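Alginate lyase A1-II' (Sphingomonas sp. A1, PDB 2CWS) probably depolymerises alginate by beta-elimination as a family-7 polysaccharide lyase, this chain being the lyase domain of the longer protein. Local coordinates at residues 69-74 with 80-85; 95-100 with 104-109; 124-129 with 135-140; 173-176 with 181-184. All coordinates share one frame; numbering follows the deposited sequence. Where two conformers were deposited one is given.

Contact 1 of 4, residues 69-74 with 80-85; sequences ELREML and KVNWGW. With SO4 (sulfate ion), chain C.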
loop_
_atom_site.group_PDB
_atom_site.type_symbol
_atom_site.label_atom_id
_atom_site.label_comp_id
_atom_site.label_asym_id
_atom_site.label_seq_id
_atom_site.Cartn_x
_atom_site.Cartn_y
_atom_site.Cartn_z
ATOM N N GLU A 69 2.130 7.681 -0.219
ATOM C CA GLU A 69 1.599 6.394 0.215
ATOM C C GLU A 69 1.293 6.472 1.726
ATOM O O GLU A 69 2.120 6.986 2.484
ATOM C CB GLU A 69 2.566 5.264 -0.117
ATOM C CG GLU A 69 2.012 3.846 0.055
ATOM C CD GLU A 69 3.034 2.769 -0.240
ATOM O OE1 GLU A 69 4.230 2.944 0.088
ATOM O OE2 GLU A 69 2.630 1.709 -0.793
ATOM N N LEU A 70 0.131 5.927 2.117
ATOM C CA LEU A 70 -0.194 5.802 3.519
ATOM C C LEU A 70 0.432 4.549 4.104
ATOM O O LEU A 70 0.543 3.517 3.440
ATOM C CB LEU A 70 -1.735 5.709 3.702
ATOM C CG LEU A 70 -2.518 6.900 3.251
ATOM C CD1 LEU A 70 -4.008 6.622 3.308
ATOM C CD2 LEU A 70 -2.180 8.180 4.089
ATOM N N ARG A 71 0.816 4.645 5.366
ATOM C CA ARG A 71 1.483 3.594 6.143
ATOM C C ARG A 71 0.687 3.410 7.416
ATOM O O ARG A 71 0.507 4.377 8.200
ATOM C CB ARG A 71 2.934 4.107 6.402
ATOM C CG ARG A 71 3.914 3.137 7.072
ATOM C CD ARG A 71 3.633 2.765 8.546
ATOM N NE ARG A 71 4.875 2.258 9.116
ATOM C CZ ARG A 71 4.948 1.445 10.157
ATOM N NH1 ARG A 71 3.848 1.037 10.799
ATOM N NH2 ARG A 71 6.165 1.025 10.550
ATOM N N GLU A 72 0.176 2.205 7.648
ATOM C CA GLU A 72 -0.709 1.948 8.779
ATOM C C GLU A 72 0.027 2.116 10.089
ATOM O O GLU A 72 1.144 1.591 10.260
ATOM C CB GLU A 72 -1.249 0.515 8.695
ATOM C CG GLU A 72 -2.152 0.156 9.877
ATOM C CD GLU A 72 -2.436 -1.332 9.947
ATOM O OE1 GLU A 72 -1.787 -2.135 9.272
ATOM O OE2 GLU A 72 -3.360 -1.668 10.776
ATOM N N MET A 73 -0.607 2.781 11.052
ATOM C CA MET A 73 -0.077 3.059 12.374
ATOM C C MET A 73 -1.068 2.562 13.415
ATOM O O MET A 73 -1.945 3.319 13.823
ATOM C CB MET A 73 0.180 4.566 12.566
ATOM C CG MET A 73 1.182 5.106 11.570
ATOM S SD MET A 73 2.905 4.731 11.907
ATOM C CE MET A 73 3.183 5.828 13.329
ATOM N N LEU A 74 -0.867 1.306 13.882
ATOM C CA LEU A 74 -1.679 0.864 15.023
ATOM C C LEU A 74 -1.553 1.849 16.155
ATOM O O LEU A 74 -2.546 2.099 16.893
ATOM C CB LEU A 74 -1.152 -0.500 15.523
ATOM C CG LEU A 74 -1.404 -1.720 14.614
ATOM C CD1 LEU A 74 -0.855 -2.955 15.266
ATOM C CD2 LEU A 74 -2.916 -1.883 14.330
ATOM N N LYS A 80 6.722 1.459 15.528
ATOM C CA LYS A 80 7.267 0.138 15.839
ATOM C C LYS A 80 6.184 -0.820 16.353
ATOM O O LYS A 80 6.503 -2.001 16.592
ATOM C CB LYS A 80 8.392 0.253 16.856
ATOM C CG LYS A 80 9.543 1.143 16.373
ATOM C CD LYS A 80 10.669 1.220 17.352
ATOM C CE LYS A 80 11.768 2.128 16.855
ATOM N NZ LYS A 80 12.916 2.217 17.814
ATOM N N VAL A 81 4.947 -0.362 16.548
ATOM C CA VAL A 81 3.833 -1.199 16.971
ATOM C C VAL A 81 3.079 -1.710 15.749
ATOM O O VAL A 81 2.470 -0.934 15.019
ATOM C CB VAL A 81 2.881 -0.425 17.883
ATOM C CG1 VAL A 81 1.710 -1.314 18.334
ATOM C CG2 VAL A 81 3.613 0.126 19.127
ATOM N N ASN A 82 3.172 -3.012 15.487
ATOM C CA ASN A 82 2.649 -3.589 14.240
ATOM C C ASN A 82 2.017 -4.936 14.583
ATOM O O ASN A 82 2.077 -5.358 15.737
ATOM C CB ASN A 82 3.785 -3.723 13.185
ATOM C CG ASN A 82 4.351 -2.352 12.874
ATOM O OD1 ASN A 82 5.493 -2.004 13.369
ATOM N ND2 ASN A 82 3.603 -1.519 12.221
ATOM N N TRP A 83 1.381 -5.589 13.597
ATOM C CA TRP A 83 0.585 -6.789 13.874
ATOM C C TRP A 83 1.259 -8.042 13.356
ATOM O O TRP A 83 2.226 -8.009 12.599
ATOM C CB TRP A 83 -0.834 -6.606 13.356
ATOM C CG TRP A 83 -0.997 -6.101 11.961
ATOM C CD1 TRP A 83 -1.151 -4.783 11.574
ATOM C CD2 TRP A 83 -1.032 -6.873 10.739
ATOM N NE1 TRP A 83 -1.321 -4.692 10.207
ATOM C CE2 TRP A 83 -1.234 -5.969 9.679
ATOM C CE3 TRP A 83 -0.934 -8.261 10.466
ATOM C CZ2 TRP A 83 -1.327 -6.394 8.354
ATOM C CZ3 TRP A 83 -1.029 -8.661 9.139
ATOM C CH2 TRP A 83 -1.216 -7.745 8.102
ATOM N N GLY A 84 0.751 -9.194 13.826
ATOM C CA GLY A 84 1.391 -10.463 13.578
ATOM C C GLY A 84 0.605 -11.416 12.691
ATOM O O GLY A 84 -0.494 -11.130 12.221
ATOM N N TRP A 85 1.235 -12.589 12.499
ATOM C CA TRP A 85 0.672 -13.544 11.542
ATOM C C TRP A 85 -0.613 -14.209 12.047
ATOM O O TRP A 85 -1.383 -14.695 11.201
ATOM C CB TRP A 85 1.710 -14.612 11.200
ATOM C CG TRP A 85 2.072 -15.564 12.327
ATOM C CD1 TRP A 85 2.931 -15.358 13.355
ATOM C CD2 TRP A 85 1.527 -16.895 12.469
ATOM N NE1 TRP A 85 2.943 -16.500 14.156
ATOM C CE2 TRP A 85 2.091 -17.455 13.622
ATOM C CE3 TRP A 85 0.590 -17.671 11.747
ATOM C CZ2 TRP A 85 1.765 -18.753 14.048
ATOM C CZ3 TRP A 85 0.257 -18.944 12.135
ATOM C CH2 TRP A 85 0.844 -19.474 13.280
HETATM S S SO4 C . 8.541 3.335 9.049
HETATM O O1 SO4 C . 7.267 3.435 8.127
HETATM O O2 SO4 C . 8.429 4.326 10.060
HETATM O O3 SO4 C . 8.691 2.062 9.570
HETATM O O4 SO4 C . 9.584 3.608 8.046
HETATM O O HOH W 1 0.942 -0.347 12.411
#
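Trp83 turns the edge of its indole to the carboxylate of Glu72. Here strand 67-72 of the concanavalin-like beta sandwich, which carries the RSELR signature lining the substrate cleft in family-7 relatives, meets the loop before strand 88-99. Trp83 NE1 donates to Glu72 OE1 over 2.8 Å. The oxygen lies in the ring plane, but the carboxylate is turned 54° against the ring, and NE1 meets OE1 on the syn side, 25° out of the carboxylate plane. OE1 also accepts from Phe200 N, and OE2 is hydrogen-bonded to His227 NE2, so three hydrogen bonds grip the carboxylate. Leu74 lies against the loop backbone, its CD1 3.6 Å from Asn82 C. Leu74 CB packs on Val81 CG1 at 4.1 Å. Arg71 bends at chi2 (-68°), bringing its guanidinium to a sulfate, probably from crystallisation, that may mark an anion site. Arg71 NE donates to sulfate O1 at 2.8 Å and NH2 to O3 at 2.9 Å, while NH1 donates to Glu72 O. Lys16 also binds the sulfate. With an alanine at Arg71, the sulfate would probably lose its two-pronged donor and Glu72 O one of its bonds. A water near Glu72 O and Val81 O accepts from Leu74 N at 2.9 Å.

Contact 2 of 4, residues 95-100 with 104-109; sequences GKTVQL and GKIIVA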
loop_
_atom_site.group_PDB
_atom_site.type_symbol
_atom_site.label_atom_id
_atom_site.label_comp_id
_atom_site.label_asym_id
_atom_site.label_seq_id
_atom_site.Cartn_x
_atom_site.Cartn_y
_atom_site.Cartn_z
ATOM N N GLY A 95 -10.958 2.136 -5.215
ATOM C CA GLY A 95 -10.114 3.176 -5.802
ATOM C C GLY A 95 -9.941 2.991 -7.268
ATOM O O GLY A 95 -10.591 2.132 -7.906
ATOM N N LYS A 96 -9.055 3.774 -7.856
ATOM C CA LYS A 96 -8.725 3.673 -9.261
ATOM C C LYS A 96 -7.340 4.286 -9.483
ATOM O O LYS A 96 -6.883 5.089 -8.687
ATOM C CB LYS A 96 -9.714 4.382 -10.215
ATOM C CG LYS A 96 -9.886 5.880 -9.915
ATOM C CD LYS A 96 -10.585 6.640 -11.024
ATOM C CE LYS A 96 -12.022 6.206 -11.065
ATOM N NZ LYS A 96 -12.709 6.793 -12.289
ATOM N N THR A 97 -6.723 3.857 -10.582
ATOM C CA THR A 97 -5.477 4.515 -11.021
ATOM C C THR A 97 -5.854 5.379 -12.188
ATOM O O THR A 97 -6.425 4.917 -13.185
ATOM C CB THR A 97 -4.423 3.451 -11.327
ATOM O OG1 THR A 97 -4.025 2.832 -10.093
ATOM C CG2 THR A 97 -3.172 4.092 -11.929
ATOM N N VAL A 98 -5.502 6.664 -12.079
ATOM C CA VAL A 98 -5.913 7.688 -13.041
ATOM C C VAL A 98 -4.853 7.915 -14.105
ATOM O O VAL A 98 -5.209 8.159 -15.265
ATOM C CB VAL A 98 -6.188 9.009 -12.277
ATOM C CG1 VAL A 98 -6.400 10.185 -13.242
ATOM C CG2 VAL A 98 -7.379 8.838 -11.313
ATOM N N GLN A 99 -3.584 7.909 -13.707
ATOM C CA GLN A 99 -2.488 8.260 -14.607
ATOM C C GLN A 99 -1.275 7.424 -14.180
ATOM O O GLN A 99 -1.032 7.266 -12.975
ATOM C CB GLN A 99 -2.153 9.764 -14.489
ATOM C CG GLN A 99 -0.984 10.181 -15.380
ATOM C CD GLN A 99 -0.722 11.670 -15.171
ATOM O OE1 GLN A 99 -1.593 12.512 -15.482
ATOM N NE2 GLN A 99 0.471 12.059 -14.718
ATOM N N LEU A 100 -0.568 6.917 -15.176
ATOM C CA LEU A 100 0.621 6.103 -14.956
ATOM C C LEU A 100 1.863 6.846 -15.388
ATOM O O LEU A 100 1.801 7.751 -16.238
ATOM C CB LEU A 100 0.474 4.814 -15.799
ATOM C CG LEU A 100 -0.503 3.797 -15.228
ATOM C CD1 LEU A 100 -0.842 2.747 -16.290
ATOM C CD2 LEU A 100 0.031 3.177 -13.940
ATOM N N GLY A 104 4.417 2.385 -16.981
ATOM C CA GLY A 104 3.142 1.664 -16.994
ATOM C C GLY A 104 2.868 0.920 -15.714
ATOM O O GLY A 104 1.941 0.109 -15.704
ATOM N N LYS A 105 3.558 1.176 -14.611
ATOM C CA LYS A 105 3.399 0.320 -13.415
ATOM C C LYS A 105 3.480 1.167 -12.152
ATOM O O LYS A 105 4.414 1.938 -11.959
ATOM C CB LYS A 105 4.477 -0.755 -13.407
ATOM C CG LYS A 105 4.365 -1.717 -12.237
ATOM C CD LYS A 105 5.524 -2.659 -12.095
ATOM C CE LYS A 105 5.610 -3.634 -13.257
ATOM N NZ LYS A 105 6.774 -4.599 -13.113
ATOM N N ILE A 106 2.483 0.954 -11.249
ATOM C CA ILE A 106 2.551 1.494 -9.895
ATOM C C ILE A 106 2.040 0.412 -8.950
ATOM O O ILE A 106 1.434 -0.560 -9.355
ATOM C CB ILE A 106 1.739 2.796 -9.687
ATOM C CG1 ILE A 106 0.220 2.551 -9.785
ATOM C CG2 ILE A 106 2.205 3.866 -10.644
ATOM C CD1 ILE A 106 -0.599 3.804 -9.399
ATOM N N ILE A 107 2.365 0.602 -7.656
ATOM C CA ILE A 107 1.849 -0.244 -6.573
ATOM C C ILE A 107 0.845 0.601 -5.807
ATOM O O ILE A 107 1.155 1.726 -5.381
ATOM C CB ILE A 107 2.996 -0.793 -5.700
ATOM C CG1 ILE A 107 3.746 -1.864 -6.467
ATOM C CG2 ILE A 107 2.471 -1.293 -4.345
ATOM C CD1 ILE A 107 5.048 -2.312 -5.820
ATOM N N VAL A 108 -0.361 0.048 -5.590
ATOM C CA VAL A 108 -1.468 0.797 -4.989
ATOM C C VAL A 108 -1.834 0.307 -3.604
ATOM O O VAL A 108 -2.621 0.986 -2.925
ATOM C CB VAL A 108 -2.719 0.840 -5.910
ATOM C CG1 VAL A 108 -2.413 1.606 -7.188
ATOM C CG2 VAL A 108 -3.209 -0.579 -6.191
ATOM N N ALA A 109 -1.289 -0.807 -3.144
ATOM C CA ALA A 109 -1.508 -1.273 -1.792
ATOM C C ALA A 109 -0.442 -2.286 -1.449
ATOM O O ALA A 109 0.147 -2.919 -2.346
ATOM C CB ALA A 109 -2.901 -1.906 -1.639
#
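Gly104 opens the second segment with its carbonyl O 3.9 Å from Leu100 CD1. Its backbone turns with a positive phi of 82°, where a side chain would press on the carbonyl oxygen of the residue before. Gly104 O also accepts from Gln130. Lys105 gives its backbone N to the contact, 4.1 Å from Leu100 CD2, while its side chain runs off over Val128 and Gln130. Ile106 reaches both Thr97 and Leu100. Its CG1 stands between the backbone N and the carbonyl carbon (chi1 68°), and Ile106 CD1 comes tip to tip with Thr97, 3.6 Å from Thr97 CG2. The other branch, Ile106 CG2, lies 4.0 Å from Leu100 CD2. Next inward is Val108, whose CG1 sits 3.5 Å from Thr97 OG1. That hydroxyl is not left to the valine, since it is hydrogen-bonded to Tyr162 OH. No hydrogen bond joins the two segments; the contact is van der Waals, mostly between side chains. On the first strand, Val98 and Gln99 both face Ile217 in a classic beta bulge. Strands 88-99 and 106-114 belong to different sheets, and their facing side chains give the sheet-on-sheet packing of a beta sandwich, next to the short connection between its layers.

Contact 3 of 4, residues 124-129 with 135-140; sequences LVKAVF and DMQVKQ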
loop_
_atom_site.group_PDB
_atom_site.type_symbol
_atom_site.label_atom_id
_atom_site.label_comp_id
_atom_site.label_asym_id
_atom_site.label_seq_id
_atom_site.Cartn_x
_atom_site.Cartn_y
_atom_site.Cartn_z
ATOM N N LEU A 124 5.435 -8.124 1.963
ATOM C CA LEU A 124 4.770 -9.425 1.818
ATOM C C LEU A 124 3.793 -9.451 0.640
ATOM O O LEU A 124 3.861 -10.349 -0.190
ATOM C CB LEU A 124 4.013 -9.770 3.109
ATOM C CG LEU A 124 3.173 -11.083 3.016
ATOM C CD1 LEU A 124 4.103 -12.302 2.854
ATOM C CD2 LEU A 124 2.273 -11.211 4.232
ATOM N N VAL A 125 2.885 -8.481 0.568
ATOM C CA VAL A 125 1.928 -8.388 -0.546
ATOM C C VAL A 125 2.137 -7.053 -1.227
ATOM O O VAL A 125 2.177 -6.025 -0.542
ATOM C CB VAL A 125 0.471 -8.526 -0.083
ATOM C CG1 VAL A 125 -0.475 -8.388 -1.285
ATOM C CG2 VAL A 125 0.263 -9.845 0.684
ATOM N N LYS A 126 2.204 -7.059 -2.540
ATOM C CA LYS A 126 2.252 -5.851 -3.352
ATOM C C LYS A 126 1.175 -5.894 -4.402
ATOM O O LYS A 126 1.132 -6.839 -5.212
ATOM C CB LYS A 126 3.618 -5.700 -4.062
ATOM C CG LYS A 126 4.787 -5.717 -3.061
ATOM C CD LYS A 126 6.143 -6.011 -3.753
ATOM C CE LYS A 126 6.210 -7.526 -4.106
ATOM N NZ LYS A 126 7.535 -7.814 -4.750
ATOM N N ALA A 127 0.275 -4.906 -4.406
ATOM C CA ALA A 127 -0.805 -4.834 -5.397
ATOM C C ALA A 127 -0.300 -3.988 -6.546
ATOM O O ALA A 127 -0.257 -2.757 -6.449
ATOM C CB ALA A 127 -2.066 -4.289 -4.737
ATOM N N VAL A 128 0.129 -4.658 -7.620
ATOM C CA VAL A 128 0.785 -4.013 -8.756
ATOM C C VAL A 128 -0.205 -3.745 -9.865
ATOM O O VAL A 128 -0.746 -4.690 -10.466
ATOM C CB VAL A 128 1.916 -4.910 -9.284
ATOM C CG1 VAL A 128 2.625 -4.211 -10.445
ATOM C CG2 VAL A 128 2.905 -5.283 -8.167
ATOM N N PHE A 129 -0.463 -2.457 -10.121
ATOM C CA PHE A 129 -1.414 -2.036 -11.142
ATOM C C PHE A 129 -0.691 -1.772 -12.443
ATOM O O PHE A 129 0.274 -1.013 -12.500
ATOM C CB PHE A 129 -2.157 -0.764 -10.675
ATOM C CG PHE A 129 -3.124 -0.272 -11.745
ATOM C CD1 PHE A 129 -2.750 0.558 -12.785
ATOM C CD2 PHE A 129 -4.440 -0.691 -11.680
ATOM C CE1 PHE A 129 -3.628 0.891 -13.768
ATOM C CE2 PHE A 129 -5.336 -0.339 -12.671
ATOM C CZ PHE A 129 -4.910 0.455 -13.753
ATOM N N ASP A 135 -1.743 -7.360 -10.483
ATOM C CA ASP A 135 -1.025 -8.529 -10.002
ATOM C C ASP A 135 -0.842 -8.371 -8.492
ATOM O O ASP A 135 -0.101 -7.481 -8.062
ATOM C CB ASP A 135 0.316 -8.608 -10.709
ATOM C CG ASP A 135 1.168 -9.796 -10.319
ATOM O OD1 ASP A 135 0.750 -10.679 -9.554
ATOM O OD2 ASP A 135 2.335 -9.783 -10.843
ATOM N N MET A 136 -1.535 -9.195 -7.714
ATOM C CA MET A 136 -1.289 -9.238 -6.267
ATOM C C MET A 136 -0.137 -10.179 -6.022
ATOM O O MET A 136 -0.303 -11.403 -6.006
ATOM C CB MET A 136 -2.481 -9.940 -5.573
ATOM C CG MET A 136 -3.614 -8.946 -5.430
ATOM S SD MET A 136 -3.304 -7.667 -4.202
ATOM C CE MET A 136 -4.986 -7.476 -3.636
ATOM N N GLN A 137 1.038 -9.633 -5.851
ATOM C CA GLN A 137 2.275 -10.401 -5.702
ATOM C C GLN A 137 2.476 -10.707 -4.221
ATOM O O GLN A 137 2.390 -9.812 -3.386
ATOM C CB GLN A 137 3.461 -9.570 -6.220
ATOM C CG GLN A 137 3.313 -9.284 -7.708
ATOM C CD GLN A 137 4.430 -8.457 -8.339
ATOM O OE1 GLN A 137 4.435 -8.249 -9.591
ATOM N NE2 GLN A 137 5.338 -7.959 -7.596
ATOM N N VAL A 138 2.735 -11.975 -3.924
ATOM C CA VAL A 138 2.999 -12.387 -2.527
ATOM C C VAL A 138 4.397 -12.942 -2.464
ATOM O O VAL A 138 4.738 -13.926 -3.167
ATOM C CB VAL A 138 1.967 -13.413 -2.010
ATOM C CG1 VAL A 138 2.239 -13.713 -0.553
ATOM C CG2 VAL A 138 0.535 -12.901 -2.195
ATOM N N LYS A 139 5.246 -12.347 -1.661
ATOM C CA LYS A 139 6.612 -12.804 -1.581
ATOM C C LYS A 139 6.669 -14.199 -0.997
ATOM O O LYS A 139 5.915 -14.527 -0.084
ATOM C CB LYS A 139 7.397 -11.798 -0.721
ATOM C CG LYS A 139 8.916 -12.053 -0.812
ATOM C CD LYS A 139 9.745 -11.052 -0.049
ATOM C CE LYS A 139 11.212 -11.034 -0.405
ATOM N NZ LYS A 139 11.862 -12.391 -0.373
ATOM N N GLN A 140 7.564 -15.045 -1.519
ATOM C CA GLN A 140 7.674 -16.408 -1.026
ATOM C C GLN A 140 8.316 -16.480 0.368
ATOM O O GLN A 140 7.725 -17.041 1.294
ATOM C CB GLN A 140 8.536 -17.279 -1.997
ATOM C CG GLN A 140 7.713 -17.552 -3.293
ATOM C CD GLN A 140 8.503 -18.349 -4.296
ATOM O OE1 GLN A 140 7.950 -19.308 -4.878
ATOM N NE2 GLN A 140 9.766 -18.055 -4.486
#
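Gln137 lies across Lys126 and Val128 on one face of an antiparallel pair. Gln137 CB starts 3.7 Å from Lys126 O and 4.0 Å from Lys126 CE. Next, Gln137 CG comes within 4.0 Å of Val128 CG2. The chain runs on extended (chi2 180°), which carries Gln137 CD to 3.5 Å from Val128 CG2. At the tip, one arm of the amide lies on the side of Val128 and Asp135, the other beside the end of Lys126. The charges around this tip have their own partners: Lys126 NZ forms a salt bridge with Asp148, and Asp135 is hydrogen-bonded to His150 ND1. With an alanine at Gln137, Val128 CG2 and Lys126 CE would probably lose their cover, leaving the lysine to its salt bridge. The two backbones are tied in register. Lys126 and Gln137 exchange two N-H to O bonds, each of 2.9 Å, and so do Val128 and Asp135. A further bond runs from Lys139 N to Leu124 O. Val125, Ala127, Met136 and Val138 occupy the other face, which looks into the protein. Leu124 CD1 lies alongside Val138 CG1 at 4.1 Å. Leu124 and Val125 both face Ile111, forming a classic beta bulge. The whole is a beta hairpin of strands 120-130 and 133-139, with one face turned to the core of the beta sandwich.

Contact 4 of 4, residues 173-176 with 181-184; sequences AYVT and TRSV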
loop_
_atom_site.group_PDB
_atom_site.type_symbol
_atom_site.label_atom_id
_atom_site.label_comp_id
_atom_site.label_asym_id
_atom_site.label_seq_id
_atom_site.Cartn_x
_atom_site.Cartn_y
_atom_site.Cartn_z
ATOM N N ALA A 173 -2.371 -15.410 3.251
ATOM C CA ALA A 173 -2.790 -14.153 2.613
ATOM C C ALA A 173 -3.898 -14.447 1.610
ATOM O O ALA A 173 -3.740 -15.328 0.747
ATOM C CB ALA A 173 -1.630 -13.491 1.891
ATOM N N TYR A 174 -4.973 -13.689 1.700
ATOM C CA TYR A 174 -6.105 -13.738 0.790
ATOM C C TYR A 174 -6.141 -12.393 0.072
ATOM O O TYR A 174 -6.270 -11.353 0.720
ATOM C CB TYR A 174 -7.428 -13.990 1.543
ATOM C CG TYR A 174 -7.376 -15.282 2.327
ATOM C CD1 TYR A 174 -6.817 -15.330 3.604
ATOM C CD2 TYR A 174 -7.885 -16.454 1.769
ATOM C CE1 TYR A 174 -6.755 -16.514 4.333
ATOM C CE2 TYR A 174 -7.834 -17.647 2.477
ATOM C CZ TYR A 174 -7.282 -17.652 3.743
ATOM O OH TYR A 174 -7.208 -18.861 4.458
ATOM N N VAL A 175 -6.002 -12.436 -1.248
ATOM C CA VAL A 175 -5.864 -11.228 -2.060
ATOM C C VAL A 175 -7.038 -11.178 -3.019
ATOM O O VAL A 175 -7.287 -12.145 -3.750
ATOM C CB VAL A 175 -4.478 -11.190 -2.745
ATOM C CG1 VAL A 175 -3.383 -11.140 -1.673
ATOM C CG2 VAL A 175 -4.244 -12.354 -3.711
ATOM N N THR A 176 -7.744 -10.045 -3.025
ATOM C CA THR A 176 -9.026 -9.990 -3.714
ATOM C C THR A 176 -9.155 -8.725 -4.522
ATOM O O THR A 176 -8.878 -7.616 -4.037
ATOM C CB THR A 176 -10.159 -9.938 -2.643
ATOM O OG1 THR A 176 -10.032 -11.123 -1.815
ATOM C CG2 THR A 176 -11.558 -9.895 -3.240
ATOM N N THR A 181 -11.137 -13.831 -5.063
ATOM C CA THR A 181 -10.120 -14.009 -4.066
ATOM C C THR A 181 -9.175 -15.148 -4.445
ATOM O O THR A 181 -9.594 -16.232 -4.885
ATOM C CB THR A 181 -10.758 -14.310 -2.707
ATOM O OG1 THR A 181 -11.563 -13.215 -2.321
ATOM C CG2 THR A 181 -9.726 -14.590 -1.627
ATOM N N ARG A 182 -7.888 -14.899 -4.239
ATOM C CA ARG A 182 -6.846 -15.918 -4.371
ATOM C C ARG A 182 -6.123 -16.040 -3.024
ATOM O O ARG A 182 -6.159 -15.087 -2.229
ATOM C CB ARG A 182 -5.793 -15.484 -5.430
ATOM C CG ARG A 182 -6.409 -14.870 -6.670
ATOM C CD ARG A 182 -7.189 -15.847 -7.568
ATOM N NE ARG A 182 -7.875 -15.096 -8.666
ATOM C CZ ARG A 182 -7.238 -14.591 -9.727
ATOM N NH1 ARG A 182 -7.932 -13.881 -10.613
ATOM N NH2 ARG A 182 -5.927 -14.771 -9.926
ATOM N N SER A 183 -5.418 -17.132 -2.767
ATOM C CA SER A 183 -4.716 -17.233 -1.479
ATOM C C SER A 183 -3.325 -17.796 -1.674
ATOM O O SER A 183 -3.049 -18.571 -2.605
ATOM C CB SER A 183 -5.506 -18.107 -0.479
ATOM O OG SER A 183 -5.472 -19.500 -0.873
ATOM N N VAL A 184 -2.465 -17.411 -0.745
ATOM C CA VAL A 184 -1.081 -17.902 -0.641
ATOM C C VAL A 184 -0.760 -18.144 0.827
ATOM O O VAL A 184 -0.890 -17.233 1.645
ATOM C CB VAL A 184 -0.097 -16.884 -1.229
ATOM C CG1 VAL A 184 1.356 -17.372 -1.069
ATOM C CG2 VAL A 184 -0.402 -16.586 -2.700
#
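Ala173 and Val184 form one of two hydrogen-bonded pairs in this antiparallel contact; Val175 and Arg182 form the other. Ala173 N reaches Val184 O at 2.8 Å and Val175 N reaches Arg182 O at 2.8 Å. Both pairs also have the return bond. Weaker CA-H...O contacts fill the places between, as from Tyr174 CA to Arg182 O. Among side chains there is one polar bond. Thr176 OG1 and Thr181 OG1 lie 2.6 Å apart and are hydrogen-bonded, and either may be the donor. In both threonines OG1 stands beside the backbone N (chi1 -58° and -61°), which leaves CG2 anti to that nitrogen. Thr181 CG2 in turn comes to the ring edge of Tyr174 and lies 4.0 Å from Tyr174 CB. On the same face, Ser183 CB packs 3.7 Å from Tyr174 CD2. The ring also makes a cation-pi contact with Arg167. The opposite face is more apolar. Val175 CG2 lies 3.9 Å from Arg182 CB, the two side chains crossing at about a right angle. Arg182 then bends at chi2 and leads away to a salt bridge with Asp180 and a cation-pi contact with Phe153. This is a two-stranded beta hairpin, with strand 180-185 at the outer edge of its sheet in the beta sandwich.

How the contacts relate
Contacts 3 and 4 lie in opposite sheets of the sandwich and pack face to face, their centres about 10 Å apart. Met136 CB meets Val175 CG2 at 3.5 Å, and Val138 CG1 meets Val184 CG1 at 3.8 Å. Contact 2 spans both sheets and joins contact 3 through strands 106-114 and 120-130, where Ile106 O and Phe129 N, 2.8 Å apart, probably form a hydrogen bond. Contact 1 touches none of the others; its centre is about 17 Å from that of contact 3 and about 22 Å from that of contact 2. Its strand shares a sheet with strand 106-114 and contact 3. Its sulfate and a glycerol by Trp83, probably crystallisation molecules, may mark the substrate cleft.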